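Local coordinates for zinc-type alcohol dehydrogenase-like protein YAHK (PDB 1UUF), which reduces a wide range of aldehydes to their primary alcohols with NADPH, as a zinc-containing member of the alcohol dehydrogenase family, at residues A219-R231 with A239-M251. Numbering follows the deposited sequence.
Sequences AHVVAFTTSEAKR and ADEVVNSRNADEM
Arg231 and Glu250 meet because the arginine chain runs straight through chi1 and chi2, its CG packing 3.8 Å from Val242 CG1, and then bends at chi3 (-65°), while the Glu250 chain stays extended beyond CG (chi2 -178°). Arg231 NH2 reaches Glu250 OE1 at 2.9 Å, nearly straight (169°) and within the guanidinium plane. The same cation holds Glu228 side-on: NE binds OE1, and NH2 meets the syn lone pair of OE2 at 2.7 Å. Glu228 OE2 also accepts from Asn244 ND2 on its anti side, somewhat out of the carboxylate plane, and Glu250 OE1 takes the backbone N of Asn244 from above its own, so each of these oxygens has two donors. Replacing Arg231 with an alanine would probably leave the two glutamates, whose OE2 atoms lie 4.0 Å apart, without the charge between them. This network sits at the C-terminal ends of strands 220-225 and 241-244, joined through helix 231-237 as a beta-alpha-beta unit of the Rossmann-type domain; 241-244 is an outermost strand of the parallel sheet. The pairing alternates: Val243 N to Ala223 O (2.8 Å), Thr225 N to Val243 O (2.9 Å). On the Phe224 face, the ring takes Val243 CB against CD2 at 3.7 Å, and Met251 SD at its edge, 4.9 Å from the centroid. At the opposite end, Asp240 OD2 uses its anti lone pair to accept from Val221 N.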
ATOM      1  N   ALA A 219       5.750  -7.890  19.638  1.00 11.18           N
ATOM      2  CA  ALA A 219       6.154  -6.621  19.049  1.00 12.08           C
ATOM      3  C   ALA A 219       6.167  -5.519  20.103  1.00 12.36           C
ATOM      4  O   ALA A 219       5.604  -5.680  21.187  1.00 14.14           O
ATOM      5  CB  ALA A 219       5.198  -6.239  17.919  1.00 12.49           C
ATOM      6  N   HIS A 220       6.848  -4.420  19.798  1.00 12.90           N
ATOM      7  CA  HIS A 220       6.860  -3.273  20.691  1.00 13.43           C
ATOM      8  C   HIS A 220       5.621  -2.542  20.194  1.00 13.27           C
ATOM      9  O   HIS A 220       5.580  -2.087  19.050  1.00 13.36           O
ATOM     10  CB  HIS A 220       8.106  -2.421  20.476  1.00 15.91           C
ATOM     11  CG  HIS A 220       8.151  -1.202  21.341  1.00 19.57           C
ATOM     12  ND1 HIS A 220       7.459  -0.049  21.040  1.00 22.50           N
ATOM     13  CD2 HIS A 220       8.782  -0.967  22.516  1.00 19.90           C
ATOM     14  CE1 HIS A 220       7.662   0.845  21.991  1.00 20.82           C
ATOM     15  NE2 HIS A 220       8.462   0.313  22.898  1.00 22.82           N
ATOM     16  N   VAL A 221       4.611  -2.442  21.049  1.00 10.60           N
ATOM     17  CA  VAL A 221       3.342  -1.841  20.656  1.00 11.53           C
ATOM     18  C   VAL A 221       3.067  -0.419  21.124  1.00 11.89           C
ATOM     19  O   VAL A 221       3.191  -0.109  22.304  1.00 12.94           O
ATOM     20  CB  VAL A 221       2.179  -2.730  21.141  1.00 12.38           C
ATOM     21  CG1 VAL A 221       0.844  -2.166  20.668  1.00 13.79           C
ATOM     22  CG2 VAL A 221       2.375  -4.149  20.637  1.00 13.41           C
ATOM     23  N   VAL A 222       2.689   0.436  20.178  1.00 10.56           N
ATOM     24  CA  VAL A 222       2.341   1.816  20.482  1.00 11.67           C
ATOM     25  C   VAL A 222       0.872   1.992  20.117  1.00 11.96           C
ATOM     26  O   VAL A 222       0.484   1.779  18.967  1.00 11.58           O
ATOM     27  CB  VAL A 222       3.172   2.820  19.659  1.00 11.69           C
ATOM     28  CG1 VAL A 222       2.762   4.245  20.025  1.00 13.09           C
ATOM     29  CG2 VAL A 222       4.655   2.613  19.929  1.00 12.92           C
ATOM     30  N   ALA A 223       0.054   2.351  21.100  1.00  9.67           N
ATOM     31  CA  ALA A 223      -1.364   2.560  20.856  1.00  9.47           C
ATOM     32  C   ALA A 223      -1.621   4.040  20.645  1.00 10.19           C
ATOM     33  O   ALA A 223      -1.024   4.877  21.318  1.00 10.51           O
ATOM     34  CB  ALA A 223      -2.187   2.058  22.037  1.00 10.30           C
ATOM     35  N   PHE A 224      -2.511   4.355  19.707  1.00 10.57           N
ATOM     36  CA  PHE A 224      -2.860   5.737  19.410  1.00 10.32           C
ATOM     37  C   PHE A 224      -4.324   6.003  19.738  1.00 12.33           C
ATOM     38  O   PHE A 224      -5.210   5.249  19.330  1.00 12.13           O
ATOM     39  CB  PHE A 224      -2.628   6.052  17.927  1.00 10.00           C
ATOM     40  CG  PHE A 224      -1.192   5.982  17.505  1.00  9.91           C
ATOM     41  CD1 PHE A 224      -0.592   4.762  17.212  1.00 10.64           C
ATOM     42  CD2 PHE A 224      -0.435   7.143  17.400  1.00 10.71           C
ATOM     43  CE1 PHE A 224       0.746   4.700  16.819  1.00 10.70           C
ATOM     44  CE2 PHE A 224       0.905   7.093  17.007  1.00 10.74           C
ATOM     45  CZ  PHE A 224       1.494   5.869  16.716  1.00 12.15           C
ATOM     46  N   THR A 225      -4.573   7.084  20.468  1.00 11.42           N
ATOM     47  CA  THR A 225      -5.932   7.464  20.832  1.00 16.05           C
ATOM     48  C   THR A 225      -6.100   8.945  20.514  1.00 15.57           C
ATOM     49  O   THR A 225      -5.116   9.652  20.338  1.00 15.83           O
ATOM     50  CB  THR A 225      -6.190   7.262  22.332  1.00 18.72           C
ATOM     51  OG1 THR A 225      -7.563   7.547  22.622  1.00 23.55           O
ATOM     52  CG2 THR A 225      -5.303   8.193  23.148  1.00 19.33           C
ATOM     53  N   THR A 226      -7.343   9.410  20.440  1.00 19.16           N
ATOM     54  CA  THR A 226      -7.606  10.816  20.150  1.00 21.24           C
ATOM     55  C   THR A 226      -8.005  11.584  21.407  1.00 24.32           C
ATOM     56  O   THR A 226      -8.314  12.774  21.343  1.00 24.60           O
ATOM     57  CB  THR A 226      -8.724  10.972  19.098  1.00 23.16           C
ATOM     58  OG1 THR A 226      -9.884  10.246  19.519  1.00 22.72           O
ATOM     59  CG2 THR A 226      -8.262  10.447  17.748  1.00 22.95           C
ATOM     60  N   SER A 227      -7.992  10.900  22.549  1.00 25.87           N
ATOM     61  CA  SER A 227      -8.351  11.524  23.820  1.00 29.11           C
ATOM     62  C   SER A 227      -7.511  10.986  24.973  1.00 28.81           C
ATOM     63  O   SER A 227      -7.147   9.810  24.993  1.00 29.85           O
ATOM     64  CB  SER A 227      -9.834  11.299  24.128  1.00 30.56           C
ATOM     65  OG  SER A 227     -10.128   9.920  24.280  1.00 35.45           O
ATOM     66  N   GLU A 228      -7.209  11.855  25.931  1.00 27.54           N
ATOM     67  CA  GLU A 228      -6.416  11.474  27.093  1.00 26.09           C
ATOM     68  C   GLU A 228      -7.148  10.460  27.960  1.00 24.22           C
ATOM     69  O   GLU A 228      -6.528   9.710  28.709  1.00 23.71           O
ATOM     70  CB  GLU A 228      -6.091  12.708  27.939  1.00 27.29           C
ATOM     71  CG  GLU A 228      -5.064  13.633  27.324  1.00 28.55           C
ATOM     72  CD  GLU A 228      -3.737  12.941  27.099  1.00 29.91           C
ATOM     73  OE1 GLU A 228      -3.191  12.369  28.068  1.00 30.76           O
ATOM     74  OE2 GLU A 228      -3.239  12.968  25.954  1.00 31.70           O
ATOM     75  N   ALA A 229      -8.470  10.441  27.851  1.00 23.85           N
ATOM     76  CA  ALA A 229      -9.292   9.543  28.649  1.00 22.71           C
ATOM     77  C   ALA A 229      -8.956   8.062  28.508  1.00 22.24           C
ATOM     78  O   ALA A 229      -9.060   7.307  29.473  1.00 21.01           O
ATOM     79  CB  ALA A 229     -10.762   9.769  28.322  1.00 25.29           C
ATOM     80  N   LYS A 230      -8.540   7.642  27.316  1.00 19.38           N
ATOM     81  CA  LYS A 230      -8.241   6.230  27.096  1.00 18.82           C
ATOM     82  C   LYS A 230      -6.764   5.863  27.178  1.00 16.38           C
ATOM     83  O   LYS A 230      -6.386   4.733  26.874  1.00 16.03           O
ATOM     84  CB  LYS A 230      -8.811   5.801  25.742  1.00 20.67           C
ATOM     85  CG  LYS A 230     -10.284   6.150  25.589  1.00 25.27           C
ATOM     86  CD  LYS A 230     -10.826   5.780  24.223  1.00 30.06           C
ATOM     87  CE  LYS A 230     -11.020   4.284  24.091  1.00 32.31           C
ATOM     88  NZ  LYS A 230     -11.494   3.924  22.726  1.00 35.98           N
ATOM     89  N   ARG A 231      -5.930   6.804  27.606  1.00 16.03           N
ATOM     90  CA  ARG A 231      -4.500   6.535  27.701  1.00 14.50           C
ATOM     91  C   ARG A 231      -4.182   5.404  28.677  1.00 15.37           C
ATOM     92  O   ARG A 231      -3.453   4.475  28.335  1.00 14.02           O
ATOM     93  CB  ARG A 231      -3.741   7.800  28.110  1.00 15.09           C
ATOM     94  CG  ARG A 231      -2.231   7.609  28.161  1.00 14.79           C
ATOM     95  CD  ARG A 231      -1.528   8.869  28.635  1.00 19.42           C
ATOM     96  NE  ARG A 231      -1.689   9.973  27.694  1.00 18.73           N
ATOM     97  CZ  ARG A 231      -0.927  10.163  26.620  1.00 22.08           C
ATOM     98  NH1 ARG A 231       0.060   9.323  26.344  1.00 21.34           N
ATOM     99  NH2 ARG A 231      -1.154  11.196  25.819  1.00 22.74           N
ATOM    100  N   ALA A 239      -0.241  -2.071  25.730  1.00 15.86           N
ATOM    101  CA  ALA A 239       0.551  -1.164  24.912  1.00 15.93           C
ATOM    102  C   ALA A 239       1.790  -0.756  25.698  1.00 16.19           C
ATOM    103  O   ALA A 239       1.699  -0.443  26.885  1.00 16.66           O
ATOM    104  CB  ALA A 239      -0.268   0.067  24.546  1.00 17.25           C
ATOM    105  N   ASP A 240       2.946  -0.776  25.041  1.00 14.53           N
ATOM    106  CA  ASP A 240       4.192  -0.390  25.693  1.00 16.12           C
ATOM    107  C   ASP A 240       4.267   1.126  25.778  1.00 15.88           C
ATOM    108  O   ASP A 240       4.877   1.680  26.696  1.00 15.43           O
ATOM    109  CB  ASP A 240       5.390  -0.923  24.909  1.00 17.43           C
ATOM    110  CG  ASP A 240       5.428  -2.433  24.874  1.00 21.42           C
ATOM    111  OD1 ASP A 240       5.520  -3.046  25.959  1.00 21.91           O
ATOM    112  OD2 ASP A 240       5.361  -3.006  23.769  1.00 21.06           O
ATOM    113  N   GLU A 241       3.650   1.787  24.804  1.00 13.62           N
ATOM    114  CA  GLU A 241       3.616   3.245  24.749  1.00 14.63           C
ATOM    115  C   GLU A 241       2.250   3.672  24.237  1.00 13.98           C
ATOM    116  O   GLU A 241       1.584   2.920  23.525  1.00 10.84           O
ATOM    117  CB  GLU A 241       4.680   3.788  23.793  1.00 16.42           C
ATOM    118  CG  GLU A 241       6.122   3.591  24.230  1.00 20.17           C
ATOM    119  CD  GLU A 241       7.103   4.203  23.242  1.00 23.11           C
ATOM    120  OE1 GLU A 241       7.362   3.589  22.184  1.00 23.01           O
ATOM    121  OE2 GLU A 241       7.605   5.310  23.518  1.00 24.57           O
ATOM    122  N   VAL A 242       1.839   4.880  24.602  1.00 13.03           N
ATOM    123  CA  VAL A 242       0.564   5.413  24.153  1.00 13.09           C
ATOM    124  C   VAL A 242       0.771   6.830  23.646  1.00 14.54           C
ATOM    125  O   VAL A 242       1.525   7.614  24.232  1.00 15.02           O
ATOM    126  CB  VAL A 242      -0.487   5.427  25.286  1.00 12.66           C
ATOM    127  CG1 VAL A 242      -1.791   6.007  24.772  1.00 14.31           C
ATOM    128  CG2 VAL A 242      -0.716   4.014  25.794  1.00 14.16           C
ATOM    129  N   VAL A 243       0.116   7.145  22.538  1.00 12.66           N
ATOM    130  CA  VAL A 243       0.218   8.466  21.944  1.00 13.67           C
ATOM    131  C   VAL A 243      -1.157   9.059  21.677  1.00 14.23           C
ATOM    132  O   VAL A 243      -2.052   8.376  21.179  1.00 14.31           O
ATOM    133  CB  VAL A 243       0.993   8.410  20.607  1.00 14.11           C
ATOM    134  CG1 VAL A 243       0.943   9.767  19.909  1.00 15.53           C
ATOM    135  CG2 VAL A 243       2.436   8.004  20.860  1.00 15.94           C
ATOM    136  N   ASN A 244      -1.336  10.325  22.041  1.00 13.77           N
ATOM    137  CA  ASN A 244      -2.592  11.011  21.767  1.00 15.07           C
ATOM    138  C   ASN A 244      -2.314  11.610  20.397  1.00 15.66           C
ATOM    139  O   ASN A 244      -1.534  12.554  20.278  1.00 17.18           O
ATOM    140  CB  ASN A 244      -2.848  12.136  22.768  1.00 16.34           C
ATOM    141  CG  ASN A 244      -4.173  12.831  22.526  1.00 17.16           C
ATOM    142  OD1 ASN A 244      -4.564  13.060  21.379  1.00 17.93           O
ATOM    143  ND2 ASN A 244      -4.868  13.177  23.602  1.00 19.31           N
ATOM    144  N   SER A 245      -2.938  11.056  19.364  1.00 15.79           N
ATOM    145  CA  SER A 245      -2.699  11.518  18.004  1.00 15.30           C
ATOM    146  C   SER A 245      -3.040  12.982  17.747  1.00 17.26           C
ATOM    147  O   SER A 245      -2.702  13.519  16.691  1.00 19.47           O
ATOM    148  CB  SER A 245      -3.444  10.624  17.006  1.00 15.20           C
ATOM    149  OG  SER A 245      -4.835  10.608  17.256  1.00 16.97           O
ATOM    150  N   ARG A 246      -3.699  13.629  18.704  1.00 17.19           N
ATOM    151  CA  ARG A 246      -4.046  15.039  18.547  1.00 18.77           C
ATOM    152  C   ARG A 246      -2.927  15.948  19.052  1.00 19.61           C
ATOM    153  O   ARG A 246      -2.991  17.166  18.893  1.00 20.06           O
ATOM    154  CB  ARG A 246      -5.336  15.373  19.297  1.00 19.97           C
ATOM    155  CG  ARG A 246      -6.569  14.624  18.824  1.00 21.28           C
ATOM    156  CD  ARG A 246      -7.822  15.316  19.335  1.00 23.49           C
ATOM    157  NE  ARG A 246      -8.007  16.611  18.685  1.00 23.91           N
ATOM    158  CZ  ARG A 246      -8.789  17.580  19.150  1.00 24.37           C
ATOM    159  NH1 ARG A 246      -9.466  17.408  20.277  1.00 24.48           N
ATOM    160  NH2 ARG A 246      -8.898  18.722  18.484  1.00 23.88           N
ATOM    161  N   ASN A 247      -1.906  15.356  19.667  1.00 19.26           N
ATOM    162  CA  ASN A 247      -0.780  16.130  20.174  1.00 20.52           C
ATOM    163  C   ASN A 247       0.421  15.966  19.247  1.00 20.45           C
ATOM    164  O   ASN A 247       1.102  14.940  19.262  1.00 20.27           O
ATOM    165  CB  ASN A 247      -0.421  15.694  21.599  1.00 22.20           C
ATOM    166  CG  ASN A 247      -1.520  16.016  22.598  1.00 26.14           C
ATOM    167  OD1 ASN A 247      -2.216  17.022  22.464  1.00 27.39           O
ATOM    168  ND2 ASN A 247      -1.670  15.174  23.615  1.00 26.23           N
ATOM    169  N   ALA A 248       0.666  16.994  18.441  1.00 21.11           N
ATOM    170  CA  ALA A 248       1.759  16.998  17.475  1.00 21.86           C
ATOM    171  C   ALA A 248       3.109  16.615  18.069  1.00 21.99           C
ATOM    172  O   ALA A 248       3.902  15.931  17.421  1.00 20.58           O
ATOM    173  CB  ALA A 248       1.853  18.368  16.810  1.00 21.54           C
ATOM    174  N   ASP A 249       3.372  17.055  19.295  1.00 22.85           N
ATOM    175  CA  ASP A 249       4.635  16.744  19.949  1.00 23.92           C
ATOM    176  C   ASP A 249       4.778  15.246  20.194  1.00 22.93           C
ATOM    177  O   ASP A 249       5.847  14.678  19.981  1.00 23.86           O
ATOM    178  CB  ASP A 249       4.748  17.505  21.270  1.00 27.69           C
ATOM    179  CG  ASP A 249       4.761  19.006  21.072  1.00 32.39           C
ATOM    180  OD1 ASP A 249       5.678  19.507  20.387  1.00 35.80           O
ATOM    181  OD2 ASP A 249       3.852  19.686  21.596  1.00 36.94           O
ATOM    182  N   GLU A 250       3.699  14.606  20.637  1.00 21.48           N
ATOM    183  CA  GLU A 250       3.734  13.169  20.886  1.00 19.88           C
ATOM    184  C   GLU A 250       3.929  12.400  19.578  1.00 19.49           C
ATOM    185  O   GLU A 250       4.695  11.439  19.521  1.00 19.33           O
ATOM    186  CB  GLU A 250       2.444  12.722  21.579  1.00 20.30           C
ATOM    187  CG  GLU A 250       2.337  13.182  23.031  1.00 20.70           C
ATOM    188  CD  GLU A 250       1.068  12.696  23.711  1.00 21.35           C
ATOM    189  OE1 GLU A 250       0.796  11.480  23.662  1.00 20.54           O
ATOM    190  OE2 GLU A 250       0.347  13.530  24.301  1.00 23.54           O
ATOM    191  N   MET A 251       3.241  12.830  18.526  1.00 18.74           N
ATOM    192  CA  MET A 251       3.359  12.177  17.224  1.00 18.31           C
ATOM    193  C   MET A 251       4.764  12.327  16.644  1.00 19.71           C
ATOM    194  O   MET A 251       5.344  11.364  16.143  1.00 19.74           O
ATOM    195  CB  MET A 251       2.339  12.768  16.249  1.00 17.92           C
ATOM    196  CG  MET A 251       0.901  12.437  16.584  1.00 17.32           C
ATOM    197  SD  MET A 251       0.512  10.717  16.228  1.00 16.63           S
ATOM    198  CE  MET A 251      -0.084  10.855  14.569  1.00 16.17           C
TER
HETATM  199  O   HOH W   1       3.985  -5.095  23.649  1.00 37.83           O